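Local coordinates for M32 carboxypeptidase (PDB 7A03), which probably removes amino acids one at a time from the C-terminal end of peptides, as a metal-dependent carboxypeptidase of the M32 (Taq) family, at residues L71-H75 and I88-L92; Y338-V344 and K496-G500; Y224-R230 and P244-V249; P134-R138 and T379-N383; L204-K210 and L324-L329. One frame throughout, in Å; residues are numbered along the deposited sequence. Where two conformers were deposited one is given.

The five contacts are spread over a largely helical single chain and none touches another. Contacts 2 and 5 are the closest pair, their nearest atoms about 8 Å apart, since helices 326-329 and 334-341 follow one another. Contacts 1 and 5 lie on opposite sides of the chain's centre, about 55 Å apart between centres. Contact 1 comes first and is local, pairing helices 65-74 and 82-100. Contact 4 joins segments 241 positions apart; both segments of contact 5 fall between them, and contact 3, the one contact in the small sheet, falls within those. Contact 2 crosses contact 4 in sequence and ties in the C-terminus, so distant parts of the chain close into one body.

Contact 1: residues L71-H75 and I88-L92; sequences LHELH and IALSL
Leu92 reaches from helix 82-100 into the angle between two histidines of 71-75, and its side chain can be followed outward atom by atom. CB leaves the backbone with CG anti to the main-chain N (chi1 -174°), which aims the fork of the side chain at the other helix. At the fork the two methyls part: CD1 sits over a face of the His72 ring, 3.9 Å from its centroid, and also meets Leu71 CB at 3.9 Å. CD2 covers a face of the His75 ring, 4.0 Å from that centroid and 13° off the normal. Both are CH-pi contacts, one leucine serving two imidazoles. Two successive helices, 65-74 and 82-100, are joined here by a short connection and packed across each other, with helix 9-37 lying against them through Tyr14. One turn back, Ile88 fills the interface beside Leu74. Its CD1 meets Leu74 CD1 at 3.6 Å, the two side chains crossing at about a right angle, while CG2 rests 3.7 Å from Leu71 O. Leu71 CD2 lies 3.8 Å from Ser91 CB; the hydroxyl of that serine is hydrogen-bonded to Tyr14. At the edge of the His75 ring, CE1 meets Ala89 CB at 4.0 Å.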
# COMPACT_ATOMS: atom_id res chain seq x y z
N LEU A 71 14.76 21.27 17.01
CA LEU A 71 13.83 20.26 17.50
C LEU A 71 14.04 19.99 18.98
O LEU A 71 13.08 19.85 19.74
CB LEU A 71 13.99 18.97 16.70
CG LEU A 71 13.48 19.07 15.27
CD1 LEU A 71 13.97 17.88 14.45
CD2 LEU A 71 11.96 19.15 15.27
N HIS A 72 15.30 19.91 19.40
CA HIS A 72 15.59 19.67 20.81
C HIS A 72 15.15 20.83 21.69
O HIS A 72 14.72 20.62 22.83
CB HIS A 72 17.07 19.35 20.97
CG HIS A 72 17.42 17.93 20.64
ND1 HIS A 72 16.93 16.86 21.36
CD2 HIS A 72 18.21 17.40 19.68
CE1 HIS A 72 17.40 15.73 20.85
NE2 HIS A 72 18.18 16.04 19.83
N GLU A 73 15.24 22.06 21.18
CA GLU A 73 14.74 23.21 21.93
C GLU A 73 13.22 23.18 22.03
O GLU A 73 12.65 23.44 23.10
CB GLU A 73 15.22 24.50 21.28
CG GLU A 73 14.55 25.76 21.79
CD GLU A 73 14.94 26.99 20.98
OE1 GLU A 73 15.47 26.82 19.86
OE2 GLU A 73 14.72 28.12 21.47
N LEU A 74 12.54 22.85 20.93
CA LEU A 74 11.09 22.85 20.92
C LEU A 74 10.50 21.69 21.72
O LEU A 74 9.35 21.78 22.16
CB LEU A 74 10.59 22.81 19.48
CG LEU A 74 10.73 24.17 18.79
CD1 LEU A 74 10.84 24.03 17.28
CD2 LEU A 74 9.54 25.02 19.18
N HIS A 75 11.27 20.61 21.91
CA HIS A 75 10.78 19.51 22.73
C HIS A 75 10.50 19.95 24.16
O HIS A 75 9.68 19.33 24.85
CB HIS A 75 11.78 18.35 22.71
CG HIS A 75 11.15 17.00 22.83
ND1 HIS A 75 9.97 16.67 22.20
CD2 HIS A 75 11.53 15.89 23.50
CE1 HIS A 75 9.65 15.42 22.47
NE2 HIS A 75 10.59 14.92 23.26
N ILE A 88 6.59 18.26 16.66
CA ILE A 88 7.96 18.30 17.16
C ILE A 88 8.43 16.90 17.55
O ILE A 88 9.54 16.48 17.20
CB ILE A 88 8.09 19.29 18.33
CG1 ILE A 88 7.76 20.71 17.87
CG2 ILE A 88 9.49 19.25 18.93
CD1 ILE A 88 8.62 21.21 16.74
N ALA A 89 7.59 16.14 18.28
CA ALA A 89 8.01 14.82 18.76
C ALA A 89 8.26 13.86 17.59
O ALA A 89 9.26 13.13 17.57
CB ALA A 89 6.96 14.25 19.72
N LEU A 90 7.35 13.85 16.62
CA LEU A 90 7.49 12.94 15.49
C LEU A 90 8.67 13.34 14.62
O LEU A 90 9.42 12.48 14.14
CB LEU A 90 6.20 12.89 14.67
CG LEU A 90 5.06 12.15 15.39
CD1 LEU A 90 3.79 12.19 14.55
CD2 LEU A 90 5.48 10.73 15.68
N SER A 91 8.85 14.65 14.41
CA SER A 91 9.96 15.11 13.59
C SER A 91 11.29 14.80 14.27
O SER A 91 12.27 14.46 13.59
CB SER A 91 9.82 16.61 13.33
OG SER A 91 8.88 16.87 12.29
N LEU A 92 11.33 14.89 15.60
CA LEU A 92 12.54 14.51 16.33
C LEU A 92 12.83 13.02 16.20
O LEU A 92 13.99 12.62 16.04
CB LEU A 92 12.41 14.91 17.81
CG LEU A 92 13.64 14.71 18.69
CD1 LEU A 92 14.82 15.49 18.15
CD2 LEU A 92 13.33 15.15 20.11

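Contact 2: residues Y338-V344 and K496-G500; sequences YKAINHV and KFLRG
Lys496 starts with CG anti to its backbone N (chi1 165°) and then bends at chi3 (62°), which carries its ammonium group to the side chain of Asn342. Asn342 keeps CG beside its backbone N (chi1 -72°), its amide facing that lysine. Lys496 NZ donates to Asn342 OD1 over 2.8 Å, approaching well out of the amide plane; the same nitrogen forms a salt bridge with Glu355 and a hydrogen bond with Tyr492. The other end of the amide is also held, Asn342 ND2 donating to Tyr338 O at 2.9 Å and to Arg309 O, so the rotation of the group is fixed from both sides. Tyr338 OH lies 3.5 Å from Lys496 CG, and a water bridges it to the helix end, 2.6 Å from Tyr338 OH and 2.8 Å from Lys496 O. Lys339, bent at chi2, sends NZ to the C-terminal oxygen Gly500 O at 2.8 Å, where opposite charges probably add to the bond. On the apolar side Val344 CG2 packs against Phe497 CE1 at 3.5 Å, while Asn342 O approaches the edge of that ring in its plane. The contact thus brings the last turn of helix 334-341 and the loop after it against the end of helix 486-497 and the C-terminal tail, with helix 170-192 touching Val344 and Leu498, and helix 311-324 backing Tyr338.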
# COMPACT_ATOMS: atom_id res chain seq x y z
N TYR A 338 -21.36 -9.97 -10.38
CA TYR A 338 -20.88 -9.89 -8.99
C TYR A 338 -20.00 -11.09 -8.65
O TYR A 338 -18.90 -10.94 -8.08
CB TYR A 338 -22.10 -9.80 -8.08
CG TYR A 338 -21.84 -9.95 -6.60
CD1 TYR A 338 -21.05 -9.03 -5.91
CD2 TYR A 338 -22.41 -10.99 -5.89
CE1 TYR A 338 -20.82 -9.17 -4.55
CE2 TYR A 338 -22.19 -11.13 -4.54
CZ TYR A 338 -21.40 -10.22 -3.88
OH TYR A 338 -21.19 -10.37 -2.52
N LYS A 339 -20.45 -12.28 -9.03
CA LYS A 339 -19.65 -13.47 -8.77
C LYS A 339 -18.35 -13.43 -9.57
O LYS A 339 -17.29 -13.82 -9.06
CB LYS A 339 -20.47 -14.72 -9.09
CG LYS A 339 -21.63 -14.95 -8.13
CD LYS A 339 -21.14 -14.95 -6.68
CE LYS A 339 -22.29 -14.97 -5.68
NZ LYS A 339 -21.77 -15.10 -4.28
N ALA A 340 -18.40 -12.93 -10.81
CA ALA A 340 -17.23 -12.96 -11.67
C ALA A 340 -16.15 -11.99 -11.18
O ALA A 340 -14.95 -12.28 -11.29
CB ALA A 340 -17.65 -12.59 -13.09
N ILE A 341 -16.56 -10.83 -10.66
CA ILE A 341 -15.59 -9.88 -10.13
C ILE A 341 -15.11 -10.26 -8.74
O ILE A 341 -14.19 -9.62 -8.21
CB ILE A 341 -16.08 -8.42 -10.21
CG1 ILE A 341 -17.29 -8.24 -9.29
CG2 ILE A 341 -16.41 -8.07 -11.66
CD1 ILE A 341 -17.43 -6.87 -8.72
N ASN A 342 -15.72 -11.28 -8.14
CA ASN A 342 -15.21 -11.84 -6.89
C ASN A 342 -14.72 -13.28 -7.04
O ASN A 342 -15.09 -14.16 -6.25
CB ASN A 342 -16.30 -11.77 -5.82
CG ASN A 342 -16.54 -10.37 -5.34
OD1 ASN A 342 -15.73 -9.81 -4.60
ND2 ASN A 342 -17.67 -9.80 -5.74
N HIS A 343 -13.88 -13.54 -8.04
CA HIS A 343 -13.38 -14.88 -8.31
C HIS A 343 -12.14 -15.17 -7.47
O HIS A 343 -11.14 -14.45 -7.57
CB HIS A 343 -13.07 -15.07 -9.79
CG HIS A 343 -12.59 -16.45 -10.12
ND1 HIS A 343 -13.40 -17.56 -10.07
CD2 HIS A 343 -11.36 -16.90 -10.48
CE1 HIS A 343 -12.71 -18.63 -10.39
NE2 HIS A 343 -11.47 -18.26 -10.65
N VAL A 344 -12.20 -16.23 -6.67
CA VAL A 344 -11.10 -16.62 -5.78
C VAL A 344 -10.41 -17.84 -6.35
O VAL A 344 -11.06 -18.85 -6.65
CB VAL A 344 -11.61 -16.88 -4.36
CG1 VAL A 344 -10.58 -17.65 -3.54
CG2 VAL A 344 -11.95 -15.57 -3.68
N LYS A 496 -19.38 -12.62 2.09
CA LYS A 496 -19.44 -12.55 0.64
C LYS A 496 -19.26 -13.92 -0.03
O LYS A 496 -19.90 -14.18 -1.05
CB LYS A 496 -18.41 -11.55 0.12
CG LYS A 496 -18.13 -11.65 -1.35
CD LYS A 496 -17.65 -10.32 -1.90
CE LYS A 496 -16.34 -9.92 -1.26
NZ LYS A 496 -15.75 -8.77 -2.00
N PHE A 497 -18.44 -14.81 0.54
CA PHE A 497 -18.04 -16.03 -0.17
C PHE A 497 -18.74 -17.32 0.27
O PHE A 497 -18.65 -18.32 -0.45
CB PHE A 497 -16.52 -16.20 -0.08
CG PHE A 497 -15.76 -15.17 -0.84
CD1 PHE A 497 -15.78 -15.16 -2.23
CD2 PHE A 497 -15.05 -14.17 -0.18
CE1 PHE A 497 -15.09 -14.21 -2.94
CE2 PHE A 497 -14.35 -13.21 -0.89
CZ PHE A 497 -14.38 -13.23 -2.27
N LEU A 498 -19.43 -17.34 1.42
CA LEU A 498 -19.84 -18.60 2.02
C LEU A 498 -21.34 -18.87 2.10
O LEU A 498 -21.72 -20.02 2.36
CB LEU A 498 -19.29 -18.72 3.44
CG LEU A 498 -17.92 -19.38 3.52
CD1 LEU A 498 -17.69 -19.92 4.92
CD2 LEU A 498 -17.78 -20.47 2.47
N ARG A 499 -22.19 -17.87 1.93
CA ARG A 499 -23.63 -18.08 2.05
C ARG A 499 -24.34 -17.65 0.78
O ARG A 499 -25.41 -17.03 0.82
CB ARG A 499 -24.20 -17.41 3.30
CG ARG A 499 -23.50 -16.11 3.69
CD ARG A 499 -24.31 -15.31 4.71
NE ARG A 499 -24.06 -13.87 4.55
CZ ARG A 499 -24.71 -13.10 3.69
NH1 ARG A 499 -24.43 -11.80 3.60
NH2 ARG A 499 -25.66 -13.62 2.92
N GLY A 500 -23.76 -17.98 -0.37
CA GLY A 500 -24.31 -17.59 -1.65
C GLY A 500 -23.84 -16.21 -2.08
O GLY A 500 -24.27 -15.71 -3.12
O HOH W 1 -22.15 -12.70 -1.75

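Contact 3: residues Y224-R230 and P244-V249; sequences YDMSAGR and PLDVRV
Backbone hydrogen bonds tie 228-230 to 247-249 where strand 229-233 runs parallel to strand 247-251, the central strand of a small mixed three-stranded sheet. Val247 N donates to Ala228 O at 2.9 Å and Val249 N to Arg230 O at 3.0 Å. From the side chains, Tyr224 OH is directed at Val247 O, which lies in the plane of the ring at its edge, but at 2.4 Å the Tyr224 OH to Val247 O separation is too short to be taken at face value. Apolar contact is slight, with Tyr224 CE2 4.1 Å from Val249 CG2. Val249 also touches residues of the HExxH sequence on helix 258-277, a probable metal-binding motif as in other M32 enzymes, with no metal bound to it here. Among the charged groups, Arg230 crosses Arg248, Arg230 CG lying 3.8 Å from Arg248 CD, while Arg230 pairs with Asp232. Arg248 also makes a cation-pi contact with Trp33, and it grips Asp246 side-on: Arg248 NE meets Asp246 OD1 at 2.8 Å and Arg248 NH2 meets Asp246 OD2 at 3.0 Å.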
# COMPACT_ATOMS: atom_id res chain seq x y z
N TYR A 224 -13.38 12.55 -5.84
CA TYR A 224 -12.06 13.04 -6.24
C TYR A 224 -12.20 14.43 -6.86
O TYR A 224 -13.04 14.65 -7.74
CB TYR A 224 -11.48 12.06 -7.25
CG TYR A 224 -10.06 12.32 -7.73
CD1 TYR A 224 -9.06 12.71 -6.86
CD2 TYR A 224 -9.73 12.12 -9.07
CE1 TYR A 224 -7.76 12.91 -7.32
CE2 TYR A 224 -8.45 12.31 -9.53
CZ TYR A 224 -7.48 12.72 -8.65
OH TYR A 224 -6.19 12.90 -9.12
N ASP A 225 -11.41 15.38 -6.37
CA ASP A 225 -11.50 16.77 -6.83
C ASP A 225 -10.57 16.90 -8.02
O ASP A 225 -9.35 16.96 -7.87
CB ASP A 225 -11.13 17.71 -5.68
CG ASP A 225 -11.18 19.18 -6.08
OD1 ASP A 225 -11.46 19.48 -7.26
OD2 ASP A 225 -10.95 20.03 -5.19
N MET A 226 -11.13 16.93 -9.23
CA MET A 226 -10.30 17.00 -10.42
C MET A 226 -9.90 18.42 -10.80
O MET A 226 -9.35 18.62 -11.89
CB MET A 226 -10.90 16.18 -11.57
CG MET A 226 -10.49 14.72 -11.45
SD MET A 226 -11.22 13.56 -12.61
CE MET A 226 -12.65 13.03 -11.67
N SER A 227 -10.18 19.41 -9.94
CA SER A 227 -9.46 20.69 -10.00
C SER A 227 -8.24 20.69 -9.08
O SER A 227 -7.47 21.65 -9.08
CB SER A 227 -10.37 21.86 -9.64
OG SER A 227 -11.52 21.91 -10.46
N ALA A 228 -8.03 19.61 -8.32
CA ALA A 228 -6.89 19.42 -7.43
C ALA A 228 -6.23 18.08 -7.71
O ALA A 228 -5.62 17.47 -6.81
CB ALA A 228 -7.33 19.51 -5.97
N GLY A 229 -6.35 17.62 -8.94
CA GLY A 229 -5.81 16.33 -9.33
C GLY A 229 -6.12 16.09 -10.79
O GLY A 229 -6.73 16.93 -11.47
N ARG A 230 -5.67 14.93 -11.25
CA ARG A 230 -5.87 14.50 -12.63
C ARG A 230 -5.44 13.05 -12.72
O ARG A 230 -4.73 12.54 -11.85
CB ARG A 230 -5.06 15.37 -13.62
CG ARG A 230 -3.55 15.35 -13.38
CD ARG A 230 -2.77 16.02 -14.57
NE ARG A 230 -2.94 15.24 -15.79
CZ ARG A 230 -3.74 15.60 -16.80
NH1 ARG A 230 -4.39 16.76 -16.76
NH2 ARG A 230 -3.85 14.81 -17.85
N PRO A 244 -1.82 18.75 -0.89
CA PRO A 244 -3.21 18.27 -0.90
C PRO A 244 -4.05 18.80 -2.06
O PRO A 244 -5.13 18.24 -2.35
CB PRO A 244 -3.75 18.72 0.46
CG PRO A 244 -2.51 18.90 1.32
CD PRO A 244 -1.47 19.43 0.37
N LEU A 245 -3.61 19.87 -2.73
CA LEU A 245 -4.33 20.44 -3.86
C LEU A 245 -3.78 19.97 -5.21
O LEU A 245 -4.16 20.52 -6.25
CB LEU A 245 -4.35 21.98 -3.78
CG LEU A 245 -5.04 22.49 -2.51
CD1 LEU A 245 -4.82 23.98 -2.34
CD2 LEU A 245 -6.52 22.19 -2.53
N ASP A 246 -2.91 18.96 -5.20
CA ASP A 246 -2.38 18.45 -6.47
C ASP A 246 -2.03 16.99 -6.23
O ASP A 246 -0.87 16.62 -5.98
CB ASP A 246 -1.19 19.26 -6.96
CG ASP A 246 -0.82 18.95 -8.39
OD1 ASP A 246 -1.36 18.00 -8.97
OD2 ASP A 246 0.03 19.68 -8.95
N VAL A 247 -3.06 16.15 -6.34
CA VAL A 247 -2.99 14.73 -6.03
C VAL A 247 -3.35 13.98 -7.30
O VAL A 247 -4.51 14.02 -7.74
CB VAL A 247 -3.93 14.36 -4.88
CG1 VAL A 247 -3.85 12.83 -4.63
CG2 VAL A 247 -3.59 15.16 -3.63
N ARG A 248 -2.38 13.29 -7.88
CA ARG A 248 -2.52 12.72 -9.22
C ARG A 248 -2.55 11.20 -9.15
O ARG A 248 -1.86 10.59 -8.32
CB ARG A 248 -1.40 13.22 -10.16
CG ARG A 248 -1.34 14.74 -10.19
CD ARG A 248 -0.41 15.27 -11.28
NE ARG A 248 -0.26 16.71 -11.15
CZ ARG A 248 0.47 17.45 -11.98
NH1 ARG A 248 1.02 16.90 -13.05
NH2 ARG A 248 0.60 18.74 -11.74
N VAL A 249 -3.37 10.60 -10.01
CA VAL A 249 -3.48 9.15 -10.10
C VAL A 249 -3.14 8.69 -11.51
O VAL A 249 -3.28 9.44 -12.49
CB VAL A 249 -4.89 8.66 -9.69
CG1 VAL A 249 -5.16 9.03 -8.26
CG2 VAL A 249 -5.96 9.22 -10.63

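Contact 4: residues P134-R138 and T379-N383; sequences PALAR and TKDLN
Leu136 and Ala137, neighbours on helix 129-150, supply the whole of this side of the contact. Leu136 comes first. Its CG lies anti to the backbone N (chi1 -173°), and this, together with chi2 (64°), sends the CD2 methyl toward the turn at 379-382, where it meets two partners. One is Leu382 CD2, 3.7 Å away, the two leucines crossing at about a right angle. The other is the hydroxyl of Thr379, with Leu136 CD2 3.8 Å from Thr379 OG1, the two side chains lying side by side and running oppositely. That hydroxyl has a weak hydrogen bond to Glu133, one turn earlier on the same helix. Ala137 follows. Its CB is pressed against Thr379 CG2 at 3.4 Å, closer than carbons usually pack, and here the backbones come nearest, their CA atoms 5.8 Å apart. The methyl of Thr379 gets there because its chi1 (176°) turns OG1 anti to the backbone N and leaves CG2 between N and the carbonyl carbon. Lys380 folds back over this spot, bent at chi2 and chi4, so that its NZ stands 4.1 Å from Ala137 CB on its way to a salt bridge with Glu133. Tyr129 and Trp411 touch both leucines. The contact is a small apolar seam between the flank of a long helix and a type II beta turn, Thr379 to Leu382, which leads into helix 382-394.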
# COMPACT_ATOMS: atom_id res chain seq x y z
N PRO A 134 23.84 -14.29 -4.39
CA PRO A 134 24.90 -13.58 -3.66
C PRO A 134 24.53 -12.17 -3.24
O PRO A 134 24.79 -11.76 -2.10
CB PRO A 134 26.09 -13.63 -4.64
CG PRO A 134 25.83 -14.83 -5.48
CD PRO A 134 24.34 -14.86 -5.66
N ALA A 135 23.92 -11.40 -4.15
CA ALA A 135 23.48 -10.05 -3.81
C ALA A 135 22.46 -10.08 -2.68
O ALA A 135 22.51 -9.25 -1.76
CB ALA A 135 22.91 -9.34 -5.04
N LEU A 136 21.53 -11.05 -2.71
CA LEU A 136 20.54 -11.14 -1.65
C LEU A 136 21.18 -11.53 -0.32
O LEU A 136 20.76 -11.05 0.74
CB LEU A 136 19.43 -12.12 -2.03
CG LEU A 136 18.26 -12.16 -1.03
CD1 LEU A 136 17.55 -10.81 -1.00
CD2 LEU A 136 17.28 -13.29 -1.34
N ALA A 137 22.19 -12.40 -0.35
CA ALA A 137 22.90 -12.76 0.87
C ALA A 137 23.58 -11.54 1.49
O ALA A 137 23.52 -11.33 2.71
CB ALA A 137 23.93 -13.84 0.57
N ARG A 138 24.24 -10.73 0.65
CA ARG A 138 24.85 -9.48 1.12
C ARG A 138 23.80 -8.55 1.72
O ARG A 138 23.99 -8.00 2.82
CB ARG A 138 25.59 -8.82 -0.05
CG ARG A 138 26.18 -7.45 0.23
CD ARG A 138 27.11 -7.45 1.43
NE ARG A 138 27.88 -6.21 1.49
CZ ARG A 138 28.68 -5.87 2.49
NH1 ARG A 138 28.81 -6.67 3.54
NH2 ARG A 138 29.34 -4.72 2.45
N THR A 379 19.65 -17.74 2.82
CA THR A 379 19.41 -17.40 1.42
C THR A 379 19.85 -18.50 0.47
O THR A 379 19.48 -18.46 -0.71
CB THR A 379 20.12 -16.09 1.09
OG1 THR A 379 19.98 -15.81 -0.31
CG2 THR A 379 21.58 -16.21 1.41
N LYS A 380 20.65 -19.46 0.94
CA LYS A 380 21.04 -20.58 0.10
C LYS A 380 19.79 -21.42 -0.20
O LYS A 380 19.10 -21.85 0.73
CB LYS A 380 22.09 -21.43 0.82
CG LYS A 380 23.45 -20.74 1.04
CD LYS A 380 23.77 -19.74 -0.07
CE LYS A 380 25.21 -19.21 0.03
NZ LYS A 380 25.22 -17.78 0.48
N ASP A 381 19.51 -21.63 -1.48
CA ASP A 381 18.35 -22.42 -1.90
C ASP A 381 17.04 -21.81 -1.41
O ASP A 381 16.11 -22.51 -1.01
CB ASP A 381 18.47 -23.89 -1.49
CG ASP A 381 19.15 -24.74 -2.54
OD1 ASP A 381 18.45 -25.18 -3.48
OD2 ASP A 381 20.37 -24.97 -2.43
N LEU A 382 16.97 -20.48 -1.43
CA LEU A 382 15.73 -19.83 -1.01
C LEU A 382 14.59 -20.13 -1.98
O LEU A 382 13.42 -20.10 -1.58
CB LEU A 382 15.95 -18.32 -0.88
CG LEU A 382 14.84 -17.54 -0.18
CD1 LEU A 382 14.68 -18.01 1.26
CD2 LEU A 382 15.12 -16.06 -0.24
N ASN A 383 14.91 -20.42 -3.25
CA ASN A 383 13.86 -20.76 -4.20
C ASN A 383 13.12 -22.03 -3.77
O ASN A 383 11.89 -22.10 -3.88
CB ASN A 383 14.44 -20.90 -5.61
CG ASN A 383 15.54 -21.93 -5.67
OD1 ASN A 383 16.33 -22.08 -4.74
ND2 ASN A 383 15.60 -22.67 -6.78

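Contact 5: residues L204-K210 and L324-L329; sequences LHFDRDK and LFPEQL
Phe206 and Phe325 form a T-shaped (edge-to-face) aromatic pair where the loop entering helix 208-222 meets the short helix 326-329. Their ring centroids are 5.0 Å apart and the planes stand at 69°, with the edge of Phe206 directed at the face of Phe325: its CD2 sits over the centre of that ring. Leu324 CG covers the opposite face, so the Phe325 ring is held between its own neighbour and Phe206. A face of Phe206 in turn receives Gln328, whose CG lies 4.0 Å from the centroid, 13° off the normal, as a CH-pi contact. Gln328 CG stands beside its backbone N (chi1 -66°), which lays it over the ring; the bend at chi2 then turns the amide toward His205 O. Gln328 CB is 3.5 Å from Phe206 CZ. Leu204 closes this end of the interface, its CB 3.9 Å from Gln328 CG. Phe258 meets the Phe206 ring as well. Lys210 lies alongside Phe325, running the opposite way, with CB 3.6 Å from Phe325 CZ; further out its CG meets Leu324 CD1 at 3.8 Å. The helix of this lysine is capped by Asp207, the N-cap residue, whose OD2 accepts from Lys210 N at 2.9 Å, met on the anti side of the carboxylate.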
# COMPACT_ATOMS: atom_id res chain seq x y z
N LEU A 204 -13.94 -10.23 -22.92
CA LEU A 204 -14.37 -9.72 -24.22
C LEU A 204 -13.68 -8.38 -24.49
O LEU A 204 -12.80 -7.94 -23.74
CB LEU A 204 -15.90 -9.61 -24.26
CG LEU A 204 -16.69 -10.92 -24.17
CD1 LEU A 204 -18.19 -10.67 -23.97
CD2 LEU A 204 -16.42 -11.75 -25.42
N HIS A 205 -14.07 -7.71 -25.56
CA HIS A 205 -13.44 -6.45 -25.95
C HIS A 205 -14.20 -5.29 -25.33
O HIS A 205 -15.39 -5.09 -25.61
CB HIS A 205 -13.41 -6.29 -27.47
CG HIS A 205 -12.89 -4.95 -27.92
ND1 HIS A 205 -11.55 -4.69 -28.07
CD2 HIS A 205 -13.54 -3.80 -28.23
CE1 HIS A 205 -11.39 -3.44 -28.46
NE2 HIS A 205 -12.58 -2.88 -28.57
N PHE A 206 -13.51 -4.48 -24.52
CA PHE A 206 -14.10 -3.34 -23.84
C PHE A 206 -13.41 -2.07 -24.33
O PHE A 206 -12.25 -1.81 -23.98
CB PHE A 206 -13.99 -3.49 -22.32
CG PHE A 206 -14.90 -4.54 -21.75
CD1 PHE A 206 -14.54 -5.88 -21.78
CD2 PHE A 206 -16.13 -4.19 -21.20
CE1 PHE A 206 -15.39 -6.86 -21.26
CE2 PHE A 206 -16.98 -5.16 -20.66
CZ PHE A 206 -16.61 -6.50 -20.70
N ASP A 207 -14.14 -1.28 -25.14
CA ASP A 207 -13.59 -0.09 -25.78
C ASP A 207 -12.76 0.77 -24.84
O ASP A 207 -13.21 1.14 -23.75
CB ASP A 207 -14.74 0.74 -26.38
CG ASP A 207 -14.25 2.01 -27.07
OD1 ASP A 207 -13.76 1.90 -28.20
OD2 ASP A 207 -14.37 3.11 -26.48
N ARG A 208 -11.56 1.13 -25.30
CA ARG A 208 -10.61 1.84 -24.44
C ARG A 208 -11.13 3.21 -24.02
O ARG A 208 -10.98 3.60 -22.85
CB ARG A 208 -9.27 1.98 -25.18
CG ARG A 208 -8.26 2.84 -24.46
CD ARG A 208 -6.96 2.92 -25.23
NE ARG A 208 -5.87 3.40 -24.39
CZ ARG A 208 -5.06 2.61 -23.69
NH1 ARG A 208 -5.22 1.29 -23.74
NH2 ARG A 208 -4.10 3.13 -22.95
N ASP A 209 -11.72 3.96 -24.95
CA ASP A 209 -12.19 5.30 -24.61
C ASP A 209 -13.36 5.23 -23.64
O ASP A 209 -13.47 6.07 -22.73
CB ASP A 209 -12.54 6.08 -25.89
CG ASP A 209 -11.30 6.57 -26.63
OD1 ASP A 209 -10.17 6.39 -26.11
OD2 ASP A 209 -11.46 7.14 -27.73
N LYS A 210 -14.23 4.23 -23.81
CA LYS A 210 -15.32 4.03 -22.85
C LYS A 210 -14.78 3.65 -21.48
O LYS A 210 -15.26 4.16 -20.46
CB LYS A 210 -16.28 2.96 -23.36
CG LYS A 210 -17.21 3.41 -24.50
CD LYS A 210 -17.98 2.21 -25.05
CE LYS A 210 -19.25 2.62 -25.76
NZ LYS A 210 -19.05 3.84 -26.59
N LEU A 324 -23.19 1.05 -20.93
CA LEU A 324 -21.95 1.45 -21.58
C LEU A 324 -21.40 0.35 -22.49
O LEU A 324 -20.82 0.64 -23.54
CB LEU A 324 -20.93 1.81 -20.51
CG LEU A 324 -19.64 2.46 -20.96
CD1 LEU A 324 -19.97 3.67 -21.84
CD2 LEU A 324 -18.87 2.88 -19.73
N PHE A 325 -21.55 -0.92 -22.09
CA PHE A 325 -20.97 -2.06 -22.80
C PHE A 325 -22.04 -3.11 -23.09
O PHE A 325 -21.92 -4.27 -22.66
CB PHE A 325 -19.83 -2.67 -21.98
CG PHE A 325 -18.67 -1.74 -21.75
CD1 PHE A 325 -17.83 -1.40 -22.79
CD2 PHE A 325 -18.40 -1.21 -20.49
CE1 PHE A 325 -16.75 -0.55 -22.59
CE2 PHE A 325 -17.32 -0.36 -20.29
CZ PHE A 325 -16.50 -0.03 -21.35
N PRO A 326 -23.10 -2.76 -23.81
CA PRO A 326 -24.22 -3.70 -23.94
C PRO A 326 -23.88 -4.95 -24.73
O PRO A 326 -24.45 -6.01 -24.44
CB PRO A 326 -25.31 -2.87 -24.63
CG PRO A 326 -24.56 -1.87 -25.41
CD PRO A 326 -23.33 -1.53 -24.59
N GLU A 327 -22.94 -4.88 -25.69
CA GLU A 327 -22.58 -6.08 -26.44
C GLU A 327 -21.79 -7.06 -25.59
O GLU A 327 -21.75 -8.25 -25.91
CB GLU A 327 -21.81 -5.72 -27.71
CG GLU A 327 -21.65 -6.90 -28.65
CD GLU A 327 -21.22 -6.50 -30.05
OE1 GLU A 327 -21.85 -5.58 -30.63
OE2 GLU A 327 -20.26 -7.11 -30.56
N GLN A 328 -21.17 -6.60 -24.51
CA GLN A 328 -20.40 -7.47 -23.64
C GLN A 328 -21.18 -7.92 -22.41
O GLN A 328 -20.99 -9.04 -21.94
CB GLN A 328 -19.12 -6.75 -23.18
CG GLN A 328 -18.13 -6.44 -24.31
CD GLN A 328 -18.59 -5.31 -25.21
OE1 GLN A 328 -19.16 -4.30 -24.75
NE2 GLN A 328 -18.37 -5.48 -26.52
N LEU A 329 -22.07 -7.07 -21.90
CA LEU A 329 -22.72 -7.31 -20.63
C LEU A 329 -24.23 -7.38 -20.72
O LEU A 329 -24.89 -7.65 -19.71
CB LEU A 329 -22.32 -6.24 -19.61
CG LEU A 329 -20.82 -6.15 -19.35
CD1 LEU A 329 -20.51 -4.97 -18.44
CD2 LEU A 329 -20.34 -7.45 -18.73